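Long-range contact in 2-hydroxyisobutyryl-CoA synthetase (PDB 6HE0), which belongs to the ANL superfamily of AMP-binding enzymes, with an AMP-binding domain followed by a smaller C-terminal domain: residues A[219-224]-A[250-255]. Numbering follows the deposited sequence.
Sequences YGTPSY and SGEPGA. With 8LE ([[(2~{R},3~{S},4~{R},5~{R})-5-(6-aminopurin-9-yl)-3,4-bis(oxidanyl)oxolan-2-yl]methoxy-oxidanyl-phosphoryl] 2-methyl-2-oxidanyl-propanoate), chain B.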
loop_
_atom_site.group_PDB
_atom_site.type_symbol
_atom_site.label_atom_id
_atom_site.label_comp_id
_atom_site.label_asym_id
_atom_site.label_seq_id
_atom_site.Cartn_x
_atom_site.Cartn_y
_atom_site.Cartn_z
ATOM N N TYR A 219 -7.686 -1.009 11.459
ATOM C CA TYR A 219 -6.608 -0.091 11.759
ATOM C C TYR A 219 -6.679 1.147 10.869
ATOM O O TYR A 219 -6.761 1.019 9.632
ATOM C CB TYR A 219 -5.233 -0.764 11.576
ATOM C CG TYR A 219 -4.094 0.230 11.658
ATOM C CD1 TYR A 219 -3.537 0.579 12.887
ATOM C CD2 TYR A 219 -3.598 0.858 10.511
ATOM C CE1 TYR A 219 -2.484 1.483 12.976
ATOM C CE2 TYR A 219 -2.565 1.798 10.591
ATOM C CZ TYR A 219 -2.005 2.096 11.827
ATOM O OH TYR A 219 -0.968 2.989 11.947
ATOM N N GLY A 220 -6.508 2.304 11.490
ATOM C CA GLY A 220 -6.383 3.585 10.793
ATOM C C GLY A 220 -6.112 4.728 11.753
ATOM O O GLY A 220 -5.583 4.492 12.839
ATOM N N THR A 221 -6.521 5.965 11.383
ATOM C CA THR A 221 -6.505 7.123 12.292
ATOM C C THR A 221 -7.874 7.174 12.966
ATOM O O THR A 221 -8.868 6.738 12.358
ATOM C CB THR A 221 -6.148 8.500 11.628
ATOM O OG1 THR A 221 -7.134 8.911 10.681
ATOM C CG2 THR A 221 -4.773 8.535 11.018
ATOM N N PRO A 222 -7.980 7.699 14.214
ATOM C CA PRO A 222 -9.308 7.732 14.871
ATOM C C PRO A 222 -10.332 8.588 14.107
ATOM O O PRO A 222 -11.476 8.175 13.971
ATOM C CB PRO A 222 -9.005 8.289 16.271
ATOM C CG PRO A 222 -7.552 8.065 16.465
ATOM C CD PRO A 222 -6.927 8.216 15.117
ATOM N N SER A 223 -9.913 9.750 13.570
ATOM C CA SER A 223 -10.817 10.627 12.838
ATOM C C SER A 223 -11.313 9.974 11.540
ATOM O O SER A 223 -12.467 10.159 11.182
ATOM C CB SER A 223 -10.167 11.986 12.580
ATOM O OG SER A 223 -8.937 11.867 11.887
ATOM N N TYR A 224 -10.470 9.167 10.876
ATOM C CA TYR A 224 -10.895 8.429 9.685
ATOM C C TYR A 224 -12.026 7.444 9.980
ATOM O O TYR A 224 -12.998 7.368 9.216
ATOM C CB TYR A 224 -9.720 7.736 8.956
ATOM C CG TYR A 224 -10.146 7.157 7.623
ATOM C CD1 TYR A 224 -10.702 7.966 6.632
ATOM C CD2 TYR A 224 -10.056 5.789 7.376
ATOM C CE1 TYR A 224 -11.094 7.440 5.403
ATOM C CE2 TYR A 224 -10.443 5.249 6.145
ATOM C CZ TYR A 224 -10.940 6.086 5.154
ATOM O OH TYR A 224 -11.371 5.563 3.961
ATOM N N SER A 250 -3.394 4.745 15.371
ATOM C CA SER A 250 -2.167 5.509 15.611
ATOM C C SER A 250 -2.162 6.749 14.681
ATOM O O SER A 250 -3.103 6.960 13.906
ATOM C CB SER A 250 -0.923 4.634 15.424
ATOM O OG SER A 250 -0.591 4.508 14.052
ATOM N N GLY A 251 -1.125 7.565 14.785
ATOM C CA GLY A 251 -0.921 8.720 13.910
ATOM C C GLY A 251 -1.308 10.055 14.496
ATOM O O GLY A 251 -0.817 11.093 14.055
ATOM N N GLU A 252 -2.226 10.055 15.457
ATOM C CA GLU A 252 -2.701 11.316 16.008
ATOM C C GLU A 252 -3.388 11.071 17.343
ATOM O O GLU A 252 -3.793 9.928 17.595
ATOM C CB GLU A 252 -3.704 11.946 14.993
ATOM C CG GLU A 252 -4.969 11.114 14.745
ATOM C CD GLU A 252 -6.040 11.699 13.833
ATOM O OE1 GLU A 252 -5.716 12.592 13.020
ATOM O OE2 GLU A 252 -7.192 11.216 13.880
ATOM N N PRO A 253 -3.630 12.119 18.178
ATOM C CA PRO A 253 -4.387 11.883 19.409
ATOM C C PRO A 253 -5.835 11.618 19.047
ATOM O O PRO A 253 -6.309 12.065 18.001
ATOM C CB PRO A 253 -4.239 13.203 20.178
ATOM C CG PRO A 253 -3.955 14.212 19.148
ATOM C CD PRO A 253 -3.177 13.527 18.091
ATOM N N GLY A 254 -6.510 10.854 19.893
ATOM C CA GLY A 254 -7.913 10.532 19.687
ATOM C C GLY A 254 -8.366 9.261 20.357
ATOM O O GLY A 254 -9.413 9.255 20.984
ATOM N N ALA A 255 -7.604 8.167 20.221
ATOM C CA ALA A 255 -8.021 6.876 20.779
ATOM C C ALA A 255 -8.032 6.831 22.333
ATOM O O ALA A 255 -8.695 5.963 22.892
ATOM C CB ALA A 255 -7.202 5.739 20.183
HETATM C C2 8LE B . -1.086 10.806 20.154
HETATM C CAA 8LE B . 3.788 5.585 13.146
HETATM C CAZ 8LE B . 2.813 6.605 13.738
HETATM C CAB 8LE B . 2.780 6.461 15.256
HETATM O OAF 8LE B . 1.496 6.327 13.237
HETATM C CAS 8LE B . 3.270 7.999 13.330
HETATM O OAD 8LE B . 2.488 8.880 13.028
HETATM O OAQ 8LE B . 4.689 8.293 13.240
HETATM P PBC 8LE B . 5.291 9.759 12.989
HETATM O OAI 8LE B . 6.779 9.710 13.269
HETATM O OAE 8LE B . 5.067 10.255 11.595
HETATM O "O5'" 8LE B . 4.580 10.806 13.968
HETATM C "C5'" 8LE B . 4.645 10.632 15.372
HETATM C "C4'" 8LE B . 3.984 11.838 16.005
HETATM O "O4'" 8LE B . 2.569 11.852 15.739
HETATM C "C3'" 8LE B . 4.145 11.729 17.501
HETATM O "O3'" 8LE B . 5.224 12.577 17.890
HETATM C "C2'" 8LE B . 2.811 12.199 18.065
HETATM O "O2'" 8LE B . 2.809 13.613 18.242
HETATM C "C1'" 8LE B . 1.810 11.922 16.958
HETATM N N9 8LE B . 1.141 10.629 17.277
HETATM C C8 8LE B . 1.341 9.453 16.658
HETATM N N7 8LE B . 0.559 8.519 17.231
HETATM C C5 8LE B . -0.081 9.103 18.264
HETATM C C4 8LE B . 0.286 10.438 18.288
HETATM N N3 8LE B . -0.245 11.280 19.226
HETATM N N1 8LE B . -1.492 9.522 20.127
HETATM C C6 8LE B . -0.993 8.650 19.219
HETATM N N6 8LE B . -1.400 7.362 19.223
#
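Ser250 and Glu252 make a buried contact of hydrogen bonds and proline packing with Tyr219, Pro222 and Ser223 at the C-terminal ends of two neighbouring strands. These strands, 217-220 and 246-249, belong to the parallel sheet of the AMP-binding domain of this ANL-type enzyme. Segment 219-224 turns from its strand into helix 222-234. Segment 250-255 is part of the loop after strand 246-249 and borders the 8LE site. Tyr219 reaches across with its ring edge-on to Ser250, and Tyr219 OH is hydrogen-bonded to Ser250 OG at 2.6 Å. Ser250 OG is also hydrogen-bonded to OAF of 8LE at 2.9 Å. It thus links the tyrosine to the ligand. Coenzyme A touches Tyr219. Ser250 N gives a weak hydrogen bond to Gly220 O. The Pro222 ring packs by CG against Gly254 CA at 4.1 Å and by CD along the Glu252 chain. Val260 and Ile264 of helix 258-268 also touch this proline. Glu252 is extended beyond CG (chi2 176°), which carries its carboxylate to the start of helix 222-234. There Ser223 N donates a hydrogen bond to Glu252 OE2 at 3.1 Å, nearly along the carboxylate C-O bond. Ser223 OG donates to the syn lone pair of the same Glu252 OE2 at 2.7 Å.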